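PDB 2CB4: mosquitocidal toxin from Bacillus sphaericus, which kills mosquito larvae, probably by transferring ADP-ribose from NAD+ to target proteins through the catalytic domain modelled here. Local coordinates for residues E137-T142 with I266-L271; R77-D82 with I151-I156. The protein carries 1 engineered substitution. All blocks are in the same frame, centred on the assembly; numbering follows the deposited sequence.

In the fold
From the N terminus the chain runs through helix 36-44 before reaching 77-82, which carries strand 78-82 in the mixed sheet. It passes through two helices and strand 123-131 to reach 137-142, then contact 2 closes the first loop as 151-156 pairs with 77-82. Contact 1 begins inside that loop and closes only when 266-271 returns, so the two contacts cross. Contact 2 joins neighbouring strands deep in the sheet, whereas contact 1 brings the chain beyond strand 264-265 alongside 137-142, nearer the periphery. The two also touch: Arg-77 of contact 2 forms a salt bridge with Glu-137 of contact 1, and Trp-81 NE1 probably hydrogen-bonds to Trp-141 O.

Contact 1. Residues E137-T142 with I266-L271; sequences EITPWT and IPNNNL
Asn-268 OD1 is gripped from both segments: Thr-139 OG1 donates to it across the contact at 2.7 Å, and the backbone N of Asn-270 donates to the same OD1 at 3.0 Å from within its own segment. The second bond makes an Asx turn. The side chain is set for this by its first torsion, which places CG between the backbone N and the carbonyl carbon (chi1 55°) and brings the carboxamide back over the turn. The threonine hydroxyl approaches 22° out of the amide carbonyl plane. ND2 of the same carboxamide is held by the backbone O of Asn-278, so both ends of the amide are tied down.

The turn also directs the carbonyl of Asn-270 toward 137-142. Thr-139 N meets this Asn-270 O at 3.0 Å, almost head-on to the C=O (168°), next to a single beta bridge between Ile-138 and Leu-271. Here 266-271, itself without regular structure, runs antiparallel to 137-142, continuing from the small ribbon of strands 142-143 and 264-265 toward short strand 137-138, at the border of the mixed sheet.

Packing continues along the same line. The methyl CG2 of Thr-139 presses on CG of the Pro-267 ring at 3.3 Å, with the two side chains set obliquely to each other. Ile-138 CG2 lies against the carbonyl oxygen of Asn-269 at 3.3 Å and makes an apolar contact with Leu-271 CD2 at 4.1 Å, while CD1 lies alongside the Asn-269 side chain. Arg-130 on strand 123-131 donates to Asn-269 OD1 and also to Thr-139 O. At the far end, Ile-266 CG1 rests 3.7 Å from Trp-141 CA.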
loop_
_atom_site.group_PDB
_atom_site.type_symbol
_atom_site.label_atom_id
_atom_site.label_comp_id
_atom_site.label_asym_id
_atom_site.label_seq_id
_atom_site.Cartn_x
_atom_site.Cartn_y
_atom_site.Cartn_z
ATOM N N GLU A 137 38.860 15.005 38.374
ATOM C CA GLU A 137 37.452 14.803 38.016
ATOM C C GLU A 137 36.552 14.419 39.180
ATOM O O GLU A 137 36.878 13.527 39.986
ATOM C CB GLU A 137 37.285 13.777 36.884
ATOM C CG GLU A 137 35.949 13.896 36.184
ATOM C CD GLU A 137 35.748 12.929 35.031
ATOM O OE1 GLU A 137 36.574 12.022 34.833
ATOM O OE2 GLU A 137 34.730 13.070 34.334
ATOM N N ILE A 138 35.402 15.082 39.243
ATOM C CA ILE A 138 34.392 14.792 40.261
ATOM C C ILE A 138 33.076 14.412 39.542
ATOM O O ILE A 138 32.965 14.537 38.325
ATOM C CB ILE A 138 34.194 15.971 41.267
ATOM C CG1 ILE A 138 33.810 17.252 40.528
ATOM C CG2 ILE A 138 35.470 16.175 42.100
ATOM C CD1 ILE A 138 33.439 18.393 41.463
ATOM N N THR A 139 32.101 13.906 40.293
ATOM C CA THR A 139 30.835 13.463 39.731
ATOM C C THR A 139 30.147 14.495 38.830
ATOM O O THR A 139 29.894 15.622 39.252
ATOM C CB THR A 139 29.895 12.993 40.847
ATOM O OG1 THR A 139 30.638 12.170 41.748
ATOM C CG2 THR A 139 28.719 12.181 40.280
ATOM N N PRO A 140 29.811 14.110 37.588
ATOM C CA PRO A 140 29.124 15.045 36.706
ATOM C C PRO A 140 27.623 14.958 36.983
ATOM O O PRO A 140 27.175 14.163 37.816
ATOM C CB PRO A 140 29.428 14.477 35.303
ATOM C CG PRO A 140 29.532 13.005 35.516
ATOM C CD PRO A 140 30.088 12.816 36.917
ATOM N N TRP A 141 26.852 15.776 36.282
ATOM C CA TRP A 141 25.404 15.694 36.333
ATOM C C TRP A 141 25.168 14.231 35.832
ATOM O O TRP A 141 25.759 13.794 34.826
ATOM C CB TRP A 141 24.796 16.706 35.347
ATOM C CG TRP A 141 23.291 16.655 35.281
ATOM C CD1 TRP A 141 22.414 17.464 35.954
ATOM C CD2 TRP A 141 22.481 15.744 34.493
ATOM N NE1 TRP A 141 21.113 17.114 35.634
ATOM C CE2 TRP A 141 21.127 16.081 34.729
ATOM C CE3 TRP A 141 22.777 14.721 33.550
ATOM C CZ2 TRP A 141 20.068 15.398 34.117
ATOM C CZ3 TRP A 141 21.723 14.046 32.941
ATOM C CH2 TRP A 141 20.383 14.368 33.249
ATOM N N THR A 142 24.371 13.463 36.579
ATOM C CA THR A 142 24.118 12.058 36.295
ATOM C C THR A 142 22.608 11.792 36.268
ATOM O O THR A 142 21.865 12.356 37.074
ATOM C CB THR A 142 24.771 11.223 37.413
ATOM O OG1 THR A 142 26.169 11.509 37.459
ATOM C CG2 THR A 142 24.560 9.718 37.228
ATOM N N ILE A 266 23.263 16.588 39.909
ATOM C CA ILE A 266 24.663 16.400 40.303
ATOM C C ILE A 266 24.541 15.761 41.680
ATOM O O ILE A 266 24.105 16.387 42.624
ATOM C CB ILE A 266 25.439 17.729 40.369
ATOM C CG1 ILE A 266 25.433 18.355 38.967
ATOM C CG2 ILE A 266 26.873 17.468 40.868
ATOM C CD1 ILE A 266 26.170 19.643 38.831
ATOM N N PRO A 267 24.843 14.485 41.781
ATOM C CA PRO A 267 24.638 13.810 43.064
ATOM C C PRO A 267 25.554 14.240 44.218
ATOM O O PRO A 267 25.158 14.187 45.385
ATOM C CB PRO A 267 24.832 12.318 42.723
ATOM C CG PRO A 267 25.630 12.303 41.481
ATOM C CD PRO A 267 25.376 13.575 40.743
ATOM N N ASN A 268 26.790 14.607 43.896
ATOM C CA ASN A 268 27.753 14.989 44.902
ATOM C C ASN A 268 28.985 15.536 44.194
ATOM O O ASN A 268 28.993 15.696 42.969
ATOM C CB ASN A 268 28.114 13.759 45.736
ATOM C CG ASN A 268 28.600 12.587 44.885
ATOM O OD1 ASN A 268 29.576 12.700 44.145
ATOM N ND2 ASN A 268 27.904 11.462 44.985
ATOM N N ASN A 269 30.024 15.833 44.964
ATOM C CA ASN A 269 31.267 16.363 44.411
ATOM C C ASN A 269 32.417 15.449 44.719
ATOM O O ASN A 269 33.561 15.885 44.806
ATOM C CB ASN A 269 31.583 17.724 44.996
ATOM C CG ASN A 269 30.554 18.764 44.641
ATOM O OD1 ASN A 269 30.000 18.781 43.546
ATOM N ND2 ASN A 269 30.330 19.673 45.554
ATOM N N ASN A 270 32.116 14.178 44.894
ATOM C CA ASN A 270 33.142 13.204 45.183
ATOM C C ASN A 270 34.024 12.958 43.982
ATOM O O ASN A 270 33.630 13.204 42.829
ATOM C CB ASN A 270 32.509 11.896 45.643
ATOM C CG ASN A 270 31.670 12.076 46.883
ATOM O OD1 ASN A 270 31.768 13.098 47.577
ATOM N ND2 ASN A 270 30.806 11.117 47.148
ATOM N N LEU A 271 35.227 12.473 44.254
ATOM C CA LEU A 271 36.154 12.178 43.195
ATOM C C LEU A 271 35.636 10.978 42.409
ATOM O O LEU A 271 35.160 9.977 42.977
ATOM C CB LEU A 271 37.547 11.889 43.752
ATOM C CG LEU A 271 38.335 13.049 44.389
ATOM C CD1 LEU A 271 39.550 12.434 45.096
ATOM C CD2 LEU A 271 38.783 14.086 43.352
#

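Contact 2. Residues R77-D82 with I151-I156; sequences RLLRWD and IYRYEI
Arg-77 NE and Glu-155 OE2 form a salt bridge 2.8 Å long and nearly straight, with 173° at the hydrogen. The carboxylate oxygen offers its anti lone pair and lies in the guanidinium plane, although the two flat groups themselves are turned 89° apart; a second bond from Arg-77 NH2 to the same oxygen is weak. Arg-193 also binds Glu-155 OE2, while Ser-194 OG hydrogen-bonds to OE1. On the opposite face of the sheet, Arg-80 grips Asp-82 side-on, NE and NH2 both reaching OD2, and Asp-256 and Arg-84 extend this charged group.

Between these faces run two neighbouring strands of the mixed sheet in the ADP-ribosyltransferase core. They are antiparallel, and hydrogen-bonded pairs Leu-78 with Ile-156, Arg-80 with Tyr-154 and Asp-82 with Tyr-152 supply six backbone bonds. Strand 123-131 flanks 78-82 on its other side, and 192-199 flanks 150-156.

Trp-81 and Arg-153 form a non-hydrogen-bonded pair, where packing takes over. Arg-153 leaves the backbone with CG anti to N (chi1 -162°), carrying its methylenes over the indole: CG stands 3.6 Å from the centroid of the six-membered ring, a CH-pi contact, and CD lies 3.5 Å from CZ2. A bend at chi3 then turns the guanidinium steeply to the indole, and Leu-79 CD2 covers one of its faces. Ile-151 CD1 adds to the packing at 4.0 Å from Trp-81 CE3.

Arg-153 NH2 finally comes within 3.3 Å of Arg-77 NH2, two donors that share a water, weakly on the Arg-153 side. Glu-155 and Glu-137 both form salt bridges with Arg-77, and Glu-137 is a long, weak ion partner of Arg-153, so the carboxylates probably balance the charge of the two buried guanidinium groups.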
loop_
_atom_site.group_PDB
_atom_site.type_symbol
_atom_site.label_atom_id
_atom_site.label_comp_id
_atom_site.label_asym_id
_atom_site.label_seq_id
_atom_site.Cartn_x
_atom_site.Cartn_y
_atom_site.Cartn_z
ATOM N N ARG A 77 35.919 19.439 27.660
ATOM C CA ARG A 77 35.508 18.052 27.717
ATOM C C ARG A 77 34.013 17.955 28.047
ATOM O O ARG A 77 33.542 18.427 29.115
ATOM C CB ARG A 77 36.324 17.315 28.772
ATOM C CG ARG A 77 36.079 15.817 28.799
ATOM C CD ARG A 77 37.144 15.141 29.614
ATOM N NE ARG A 77 36.942 13.697 29.705
ATOM C CZ ARG A 77 36.442 13.074 30.763
ATOM N NH1 ARG A 77 36.093 13.762 31.843
ATOM N NH2 ARG A 77 36.302 11.752 30.753
ATOM N N LEU A 78 33.274 17.363 27.111
ATOM C CA LEU A 78 31.821 17.203 27.254
ATOM C C LEU A 78 31.446 15.727 27.440
ATOM O O LEU A 78 32.179 14.812 27.034
ATOM C CB LEU A 78 31.094 17.776 26.039
ATOM C CG LEU A 78 31.385 19.237 25.701
ATOM C CD1 LEU A 78 30.788 19.566 24.331
ATOM C CD2 LEU A 78 30.758 20.111 26.796
ATOM N N LEU A 79 30.304 15.514 28.073
ATOM C CA LEU A 79 29.812 14.173 28.344
ATOM C C LEU A 79 28.365 14.043 27.925
ATOM O O LEU A 79 27.592 14.996 27.983
ATOM C CB LEU A 79 29.900 13.867 29.857
ATOM C CG LEU A 79 31.250 14.027 30.567
ATOM C CD1 LEU A 79 31.008 13.837 32.067
ATOM C CD2 LEU A 79 32.266 13.000 30.028
ATOM N N ARG A 80 27.993 12.834 27.541
ATOM C CA ARG A 80 26.607 12.538 27.192
ATOM C C ARG A 80 26.229 11.139 27.657
ATOM O O ARG A 80 26.863 10.161 27.284
ATOM C CB ARG A 80 26.308 12.694 25.698
ATOM C CG ARG A 80 24.905 12.282 25.422
ATOM C CD ARG A 80 24.380 12.734 24.093
ATOM N NE ARG A 80 23.138 12.030 23.826
ATOM C CZ ARG A 80 21.917 12.546 23.917
ATOM N NH1 ARG A 80 21.727 13.820 24.224
ATOM N NH2 ARG A 80 20.878 11.775 23.667
ATOM N N TRP A 81 25.192 11.067 28.480
ATOM C CA TRP A 81 24.658 9.808 28.988
ATOM C C TRP A 81 23.682 9.326 27.931
ATOM O O TRP A 81 22.786 10.068 27.523
ATOM C CB TRP A 81 23.883 10.059 30.280
ATOM C CG TRP A 81 24.797 10.424 31.417
ATOM C CD1 TRP A 81 25.067 11.700 31.907
ATOM C CD2 TRP A 81 25.531 9.514 32.247
ATOM N NE1 TRP A 81 25.949 11.619 32.955
ATOM C CE2 TRP A 81 26.263 10.301 33.189
ATOM C CE3 TRP A 81 25.700 8.120 32.252
ATOM C CZ2 TRP A 81 27.105 9.724 34.155
ATOM C CZ3 TRP A 81 26.528 7.548 33.232
ATOM C CH2 TRP A 81 27.205 8.352 34.175
ATOM N N ASP A 82 23.841 8.079 27.494
ATOM C CA ASP A 82 22.964 7.539 26.456
ATOM C C ASP A 82 22.820 6.030 26.635
ATOM O O ASP A 82 23.792 5.342 27.003
ATOM C CB ASP A 82 23.527 7.871 25.040
ATOM C CG ASP A 82 22.433 8.021 23.982
ATOM O OD1 ASP A 82 21.746 7.021 23.699
ATOM O OD2 ASP A 82 22.247 9.124 23.412
ATOM N N ILE A 151 23.981 1.612 30.746
ATOM C CA ILE A 151 24.009 2.984 30.275
ATOM C C ILE A 151 25.447 3.325 29.881
ATOM O O ILE A 151 26.424 2.752 30.411
ATOM C CB ILE A 151 23.409 3.979 31.325
ATOM C CG1 ILE A 151 23.120 5.337 30.663
ATOM C CG2 ILE A 151 24.326 4.112 32.555
ATOM C CD1 ILE A 151 22.262 6.244 31.480
ATOM N N TYR A 152 25.574 4.239 28.931
ATOM C CA TYR A 152 26.884 4.674 28.444
ATOM C C TYR A 152 27.108 6.153 28.762
ATOM O O TYR A 152 26.180 6.955 28.735
ATOM C CB TYR A 152 26.956 4.468 26.914
ATOM C CG TYR A 152 26.835 3.002 26.517
ATOM C CD1 TYR A 152 27.981 2.196 26.387
ATOM C CD2 TYR A 152 25.573 2.401 26.342
ATOM C CE1 TYR A 152 27.873 0.855 26.086
ATOM C CE2 TYR A 152 25.464 1.035 26.054
ATOM C CZ TYR A 152 26.620 0.273 25.929
ATOM O OH TYR A 152 26.555 -1.075 25.606
ATOM N N ARG A 153 28.354 6.508 29.052
ATOM C CA ARG A 153 28.723 7.896 29.278
ATOM C C ARG A 153 29.769 8.214 28.214
ATOM O O ARG A 153 30.925 7.817 28.325
ATOM C CB ARG A 153 29.316 8.099 30.676
ATOM C CG ARG A 153 29.301 9.599 31.122
ATOM C CD ARG A 153 30.135 9.732 32.391
ATOM N NE ARG A 153 31.519 9.854 32.019
ATOM C CZ ARG A 153 32.457 10.381 32.779
ATOM N NH1 ARG A 153 32.166 10.815 33.987
ATOM N NH2 ARG A 153 33.691 10.462 32.316
ATOM N N TYR A 154 29.337 8.888 27.158
ATOM C CA TYR A 154 30.210 9.245 26.055
ATOM C C TYR A 154 31.001 10.506 26.351
ATOM O O TYR A 154 30.463 11.458 26.950
ATOM C CB TYR A 154 29.392 9.421 24.748
ATOM C CG TYR A 154 28.826 8.106 24.229
ATOM C CD1 TYR A 154 29.555 7.326 23.331
ATOM C CD2 TYR A 154 27.562 7.623 24.663
ATOM C CE1 TYR A 154 29.066 6.112 22.861
ATOM C CE2 TYR A 154 27.056 6.389 24.184
ATOM C CZ TYR A 154 27.832 5.653 23.295
ATOM O OH TYR A 154 27.393 4.463 22.833
ATOM N N GLU A 155 32.264 10.499 25.895
ATOM C CA GLU A 155 33.216 11.605 26.030
ATOM C C GLU A 155 33.362 12.281 24.672
ATOM O O GLU A 155 33.710 11.653 23.671
ATOM C CB GLU A 155 34.576 11.095 26.515
ATOM C CG GLU A 155 35.642 12.173 26.626
ATOM C CD GLU A 155 37.022 11.579 26.767
ATOM O OE1 GLU A 155 37.346 10.617 26.035
ATOM O OE2 GLU A 155 37.769 12.027 27.657
ATOM N N ILE A 156 33.080 13.572 24.654
ATOM C CA ILE A 156 33.077 14.356 23.423
ATOM C C ILE A 156 33.976 15.615 23.469
ATOM O O ILE A 156 34.087 16.283 24.509
ATOM C CB ILE A 156 31.589 14.834 23.195
ATOM C CG1 ILE A 156 30.645 13.622 23.122
ATOM C CG2 ILE A 156 31.453 15.783 21.995
ATOM C CD1 ILE A 156 29.257 13.887 23.615
HETATM O O HOH W 1 36.208 10.008 33.270
#